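Local coordinates for coenzyme F420-dependent N(5),N(10)-methenyltetrahydromethanopterin reductase-related protein (Desulfurobacterium thermolithotrophum DSM 11699, PDB 6HUZ) that is a paralogue of [Fe]-hydrogenase that binds the iron-guanylylpyridinol cofactor and uses tetrahydrofolate derivatives as substrates, at residues S247-K252 with E256-L261; A269-M274 with T286-L291. All coordinates share one frame; numbering follows the deposited sequence. Where two conformers were deposited one is given.

How the contacts relate
Both contacts belong to the helical C-terminal part of the chain, and they follow one another in sequence: contact 1 closes a sharp bend within helix 232-262, and contact 2 joins the next two helices, 264-271 and 282-292. Their centres are 19 Å apart and their nearest atoms about 9 Å, so they do not touch. Each also meets the second subunit. Contact 1 does so beside a sodium ion that carboxylates of both chains bind; contact 2 does so around methenyltetrahydrofolate, whose pterin segment 269-274 holds, with residues of the second subunit on the same ligand. Contact 2 lies farther out, its centre 30 Å from the chain centre against 21 Å for contact 1.

Contact 1: residues S247-K252 with E256-L261. With NA (sodium ion), chain I.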
loop_
_atom_site.group_PDB
_atom_site.type_symbol
_atom_site.label_atom_id
_atom_site.label_comp_id
_atom_site.label_asym_id
_atom_site.label_seq_id
_atom_site.Cartn_x
_atom_site.Cartn_y
_atom_site.Cartn_z
ATOM N N SER A 247 1.943 3.318 2.921
ATOM C CA SER A 247 0.957 4.417 2.789
ATOM C C SER A 247 1.023 5.370 4.020
ATOM O O SER A 247 1.052 6.590 3.852
ATOM C CB SER A 247 -0.463 3.838 2.698
ATOM O OG SER A 247 -1.355 4.902 2.402
ATOM N N SER A 248 1.043 4.804 5.256
ATOM C CA SER A 248 1.086 5.605 6.488
ATOM C C SER A 248 2.344 6.477 6.548
ATOM O O SER A 248 2.288 7.643 6.968
ATOM C CB SER A 248 1.071 4.700 7.738
ATOM O OG SER A 248 -0.158 3.977 7.770
ATOM N N LEU A 249 3.480 5.903 6.125
ATOM C CA LEU A 249 4.764 6.609 6.147
ATOM C C LEU A 249 4.783 7.788 5.177
ATOM O O LEU A 249 5.250 8.879 5.552
ATOM C CB LEU A 249 5.918 5.634 5.874
ATOM C CG LEU A 249 6.251 4.710 7.033
ATOM C CD1 LEU A 249 7.146 3.538 6.561
ATOM C CD2 LEU A 249 6.878 5.470 8.196
ATOM N N VAL A 250 4.301 7.584 3.962
ATOM C CA VAL A 250 4.217 8.657 2.945
ATOM C C VAL A 250 3.222 9.733 3.448
ATOM O O VAL A 250 3.534 10.911 3.399
ATOM C CB VAL A 250 3.807 8.129 1.539
ATOM C CG1 VAL A 250 3.560 9.304 0.569
ATOM C CG2 VAL A 250 4.867 7.183 0.981
ATOM N N THR A 251 2.044 9.333 3.943
ATOM C CA THR A 251 1.061 10.323 4.429
ATOM C C THR A 251 1.563 11.172 5.557
ATOM O O THR A 251 1.380 12.394 5.584
ATOM C CB THR A 251 -0.218 9.615 4.911
ATOM O OG1 THR A 251 -0.826 9.012 3.788
ATOM C CG2 THR A 251 -1.234 10.566 5.601
ATOM N N LYS A 252 2.155 10.538 6.534
ATOM C CA LYS A 252 2.614 11.276 7.678
ATOM C C LYS A 252 3.969 11.938 7.505
ATOM O O LYS A 252 4.154 13.071 7.955
ATOM C CB LYS A 252 2.691 10.290 8.860
ATOM C CG LYS A 252 3.161 10.863 10.172
ATOM C CD LYS A 252 2.108 11.671 10.855
ATOM C CE LYS A 252 2.420 11.811 12.327
ATOM N NZ LYS A 252 1.307 12.493 13.030
ATOM N N GLU A 256 10.515 11.312 1.890
ATOM C CA GLU A 256 11.799 11.356 2.560
ATOM C C GLU A 256 11.727 10.540 3.846
ATOM O O GLU A 256 12.674 9.875 4.166
ATOM C CB GLU A 256 12.261 12.808 2.802
ATOM C CG GLU A 256 11.484 13.599 3.846
ATOM C CD GLU A 256 10.292 14.391 3.322
ATOM O OE1 GLU A 256 9.647 13.936 2.352
ATOM O OE2 GLU A 256 9.999 15.469 3.884
ATOM N N GLY A 257 10.604 10.583 4.545
ATOM C CA GLY A 257 10.429 9.833 5.774
ATOM C C GLY A 257 10.339 8.347 5.465
ATOM O O GLY A 257 10.948 7.532 6.144
ATOM N N LEU A 258 9.603 7.998 4.420
ATOM C CA LEU A 258 9.433 6.624 3.964
ATOM C C LEU A 258 10.786 5.988 3.713
ATOM O O LEU A 258 11.044 4.870 4.164
ATOM C CB LEU A 258 8.640 6.622 2.640
ATOM C CG LEU A 258 8.565 5.253 1.977
ATOM C CD1 LEU A 258 7.688 4.302 2.773
ATOM C CD2 LEU A 258 8.055 5.378 0.563
ATOM N N ILE A 259 11.643 6.701 2.975
ATOM C CA ILE A 259 12.974 6.207 2.633
ATOM C C ILE A 259 13.858 6.055 3.892
ATOM O O ILE A 259 14.482 5.016 4.062
ATOM C CB ILE A 259 13.639 7.123 1.578
ATOM C CG1 ILE A 259 12.899 7.030 0.210
ATOM C CG2 ILE A 259 15.123 6.785 1.424
ATOM C CD1 ILE A 259 13.127 8.271 -0.726
ATOM N N LYS A 260 13.909 7.077 4.767
ATOM C CA LYS A 260 14.737 7.000 5.973
ATOM C C LYS A 260 14.264 5.932 6.953
ATOM O O LYS A 260 15.081 5.215 7.536
ATOM C CB LYS A 260 14.743 8.350 6.701
ATOM C CG LYS A 260 15.606 8.375 7.966
ATOM C CD LYS A 260 17.078 8.188 7.648
ATOM C CE LYS A 260 17.981 8.775 8.709
ATOM N NZ LYS A 260 17.873 10.260 8.797
ATOM N N LEU A 261 12.972 5.840 7.172
ATOM C CA LEU A 261 12.493 4.854 8.134
ATOM C C LEU A 261 12.511 3.401 7.655
ATOM O O LEU A 261 12.855 2.546 8.452
ATOM C CB LEU A 261 11.121 5.266 8.643
ATOM C CG LEU A 261 11.151 6.621 9.393
ATOM C CD1 LEU A 261 9.760 7.234 9.460
ATOM C CD2 LEU A 261 11.764 6.463 10.782
HETATM NA NA NA I . 7.188 15.419 1.533
HETATM O O HOH W 1 7.719 17.917 0.516
#
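L249 faces L258 and L261 across a sharp bend in the helical run 232-262, part of the all-helical C-terminal portion of the Hmd fold. The axes of the two short pieces approach to 8.0 Å, and their directions differ by 131°, so the chain turns back obliquely. From the backbone outward, L249 CB rests on L258 CD1 at 3.8 Å. Further along, CG lies anti to the carbonyl carbon (chi1 -74°), which carries the fork across to L258 and L261: L249 CD1 returns to L258 CD1 at 3.9 Å, while L249 CD2 reaches L261 CD1 at 3.6 Å. L249 and L258 cross at about a right angle, and L258 is forked too, its CD2 meeting V250 CG2 at 3.7 Å. Each branched leucine thus touches two partners, and the beta-branched valine offers a methyl to the side of L258. G257 adds no side chain beside L249 O. No hydrogen bond crosses, and the four touching side chains are all buried. At the edge, K252 forms salt bridges with E312 and with E325 of the second subunit. E256 turns from the apolar face to a sodium ion also bound by K356 O and by E236 of the second subunit; its OE1 lies 3.0 Å from the sodium, a long bond, and OE2 stands back at 3.7 Å.

Contact 2: residues A269-M274 with T286-L291; sequences ASLQSM and TASKLL. With GUE (5,10-Methenyltetrahydrofolate), chain C.
The flat amide of Q272 meets S288 at its edge, NE2 donating to S288 OG at 3.1 Å. The N-H points almost straight at the oxygen (174°), and the hydroxyl is only 4° out of the amide plane. The second flat group is the pterin of methenyltetrahydrofolate. M274 lies over one face, with SD 3.7 Å from the ligand's C8A and CG above N1; a flexible thioether adapts well to such a ring. At the edge, S273 CB lies 3.3 Å from the ligand's N1, somewhat to the side of the plane opposite M274. There too the ligand's N2 donates to S270 O at 2.9 Å and more weakly to S270 OG, while its N8 donates to S273 O at 2.8 Å. Mainly backbone carbonyls therefore read this edge, and S270 OG is also bonded to V202 O of the second subunit. T230 of this chain and G203 and K17 of the second subunit also hydrogen-bond the ligand, consistent with a substrate site shared between subunits. Between the segments, L271 CD2 lies 3.8 Å from S288 CB and 4.2 Å from L291 CD1. A small serine suits this spot, since its CB lets the leucine methyl come close while its OG serves the amide. Q272 NE2 also gives a hydrogen bond to K268 O, and the bend at chi2 (-39°) folds the amide back toward helix 282-292. With an alanine in place of Q272, S288 OG and K268 O would probably both lack this donor, leaving apolar packing alone to link the segments. Segment 269-274 packs on helix 282-292 through L271 and Q272, and on V223 and L228 of helix 207-228 through M274.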
loop_
_atom_site.group_PDB
_atom_site.type_symbol
_atom_site.label_atom_id
_atom_site.label_comp_id
_atom_site.label_asym_id
_atom_site.label_seq_id
_atom_site.Cartn_x
_atom_site.Cartn_y
_atom_site.Cartn_z
ATOM N N ALA A 269 18.610 -6.204 1.341
ATOM C CA ALA A 269 19.214 -7.379 1.961
ATOM C C ALA A 269 18.147 -8.418 2.239
ATOM O O ALA A 269 18.274 -9.558 1.803
ATOM C CB ALA A 269 19.902 -6.979 3.247
ATOM N N SER A 270 17.083 -8.017 2.946
ATOM C CA SER A 270 15.966 -8.907 3.287
ATOM C C SER A 270 15.346 -9.559 2.022
ATOM O O SER A 270 15.056 -10.760 2.024
ATOM C CB SER A 270 14.870 -8.111 4.010
ATOM O OG SER A 270 13.706 -8.902 4.207
ATOM N N LEU A 271 15.151 -8.767 0.966
ATOM C CA LEU A 271 14.538 -9.225 -0.296
ATOM C C LEU A 271 15.317 -10.351 -0.965
ATOM O O LEU A 271 14.715 -11.187 -1.649
ATOM C CB LEU A 271 14.350 -8.050 -1.287
ATOM C CG LEU A 271 13.586 -8.371 -2.592
ATOM C CD1 LEU A 271 12.125 -8.719 -2.298
ATOM C CD2 LEU A 271 13.660 -7.150 -3.603
ATOM N N GLN A 272 16.623 -10.419 -0.753
ATOM C CA GLN A 272 17.419 -11.481 -1.374
ATOM C C GLN A 272 16.912 -12.886 -1.010
ATOM O O GLN A 272 16.969 -13.800 -1.843
ATOM C CB GLN A 272 18.909 -11.358 -0.975
ATOM C CG GLN A 272 19.574 -10.062 -1.433
ATOM C CD GLN A 272 19.151 -9.616 -2.824
ATOM O OE1 GLN A 272 19.480 -10.233 -3.834
ATOM N NE2 GLN A 272 18.410 -8.525 -2.920
ATOM N N SER A 273 16.413 -13.060 0.209
ATOM C CA SER A 273 15.951 -14.362 0.676
ATOM C C SER A 273 14.552 -14.715 0.195
ATOM O O SER A 273 14.075 -15.806 0.479
ATOM C CB SER A 273 16.063 -14.454 2.186
ATOM O OG SER A 273 17.429 -14.557 2.539
ATOM N N MET A 274 13.900 -13.813 -0.538
ATOM C CA MET A 274 12.566 -14.120 -1.052
ATOM C C MET A 274 12.620 -14.282 -2.577
ATOM O O MET A 274 11.574 -14.406 -3.226
ATOM C CB MET A 274 11.566 -13.066 -0.576
ATOM C CG MET A 274 11.062 -13.312 0.847
ATOM S SD MET A 274 10.129 -14.891 1.066
ATOM C CE MET A 274 8.725 -14.628 -0.135
ATOM N N THR A 286 13.052 -7.567 -10.808
ATOM C CA THR A 286 13.162 -6.232 -11.368
ATOM C C THR A 286 13.306 -5.214 -10.239
ATOM O O THR A 286 14.101 -4.288 -10.351
ATOM C CB THR A 286 11.951 -5.926 -12.271
ATOM O OG1 THR A 286 11.989 -6.812 -13.385
ATOM C CG2 THR A 286 11.971 -4.509 -12.831
ATOM N N ALA A 287 12.523 -5.355 -9.164
ATOM C CA ALA A 287 12.598 -4.420 -8.044
ATOM C C ALA A 287 13.949 -4.507 -7.358
ATOM O O ALA A 287 14.542 -3.484 -7.026
ATOM C CB ALA A 287 11.471 -4.699 -7.048
ATOM N N SER A 288 14.453 -5.723 -7.164
ATOM C CA SER A 288 15.750 -5.904 -6.534
ATOM C C SER A 288 16.798 -5.152 -7.332
ATOM O O SER A 288 17.613 -4.446 -6.751
ATOM C CB SER A 288 16.118 -7.378 -6.481
ATOM O OG SER A 288 17.287 -7.582 -5.703
ATOM N N LYS A 289 16.773 -5.291 -8.672
ATOM C CA LYS A 289 17.750 -4.606 -9.528
ATOM C C LYS A 289 17.656 -3.088 -9.330
ATOM O O LYS A 289 18.674 -2.415 -9.196
ATOM C CB LYS A 289 17.551 -5.020 -11.005
ATOM C CG LYS A 289 18.504 -4.359 -11.986
ATOM C CD LYS A 289 19.941 -4.814 -11.829
ATOM C CE LYS A 289 20.855 -3.999 -12.708
ATOM N NZ LYS A 289 22.114 -4.714 -13.028
ATOM N N LEU A 290 16.443 -2.554 -9.272
ATOM C CA LEU A 290 16.253 -1.120 -9.079
ATOM C C LEU A 290 16.788 -0.628 -7.739
ATOM O O LEU A 290 17.372 0.458 -7.691
ATOM C CB LEU A 290 14.772 -0.752 -9.193
ATOM C CG LEU A 290 14.204 -0.862 -10.581
ATOM C CD1 LEU A 290 12.694 -0.724 -10.546
ATOM C CD2 LEU A 290 14.843 0.176 -11.529
ATOM N N LEU A 291 16.602 -1.410 -6.653
ATOM C CA LEU A 291 17.074 -0.989 -5.333
ATOM C C LEU A 291 18.582 -0.833 -5.317
ATOM O O LEU A 291 19.084 -0.032 -4.539
ATOM C CB LEU A 291 16.662 -1.981 -4.236
ATOM C CG LEU A 291 15.157 -2.075 -3.980
ATOM C CD1 LEU A 291 14.868 -3.136 -2.927
ATOM C CD2 LEU A 291 14.578 -0.749 -3.566
HETATM N N1 GUE C . 13.109 -13.994 3.572
HETATM C C2 GUE C . 12.825 -12.967 4.418
HETATM N N3 GUE C . 12.002 -13.090 5.465
HETATM C C4 GUE C . 11.399 -14.221 5.788
HETATM C C6 GUE C . 11.929 -17.824 4.651
HETATM C "C1'" GUE C . 6.338 -20.286 6.702
HETATM C "C2'" GUE C . 6.228 -18.926 6.386
HETATM C "C3'" GUE C . 7.322 -18.234 5.858
HETATM C "C4'" GUE C . 8.551 -18.883 5.660
HETATM C "C5'" GUE C . 8.658 -20.240 6.007
HETATM O O4 GUE C . 10.656 -14.266 6.791
HETATM C C4A GUE C . 11.682 -15.397 4.937
HETATM N N5 GUE C . 11.123 -16.672 5.033
HETATM C C7 GUE C . 12.246 -17.555 3.184
HETATM N N8 GUE C . 12.862 -16.249 2.974
HETATM C C8A GUE C . 12.577 -15.207 3.793
HETATM N N2 GUE C . 13.390 -11.767 4.140
HETATM C C9 GUE C . 10.851 -18.918 4.643
HETATM N N10 GUE C . 9.707 -18.203 5.203
HETATM C "C6'" GUE C . 7.557 -20.928 6.516
HETATM C C11 GUE C . 5.162 -21.049 7.273
HETATM O O11 GUE C . 4.026 -20.613 7.159
HETATM N N GUE C . 5.395 -22.193 7.928
HETATM C CA GUE C . 4.351 -22.907 8.664
HETATM C C GUE C . 4.733 -23.126 10.115
HETATM O OX1 GUE C . 5.949 -23.194 10.427
HETATM O OX2 GUE C . 3.835 -23.226 10.980
HETATM C CB GUE C . 3.974 -24.226 7.982
HETATM C CG GUE C . 4.738 -24.491 6.679
HETATM C CD GUE C . 4.451 -25.866 6.090
HETATM O OE1 GUE C . 4.217 -25.942 4.853
HETATM O OE2 GUE C . 4.473 -26.870 6.851
HETATM C C1 GUE C . 9.909 -16.945 5.316
#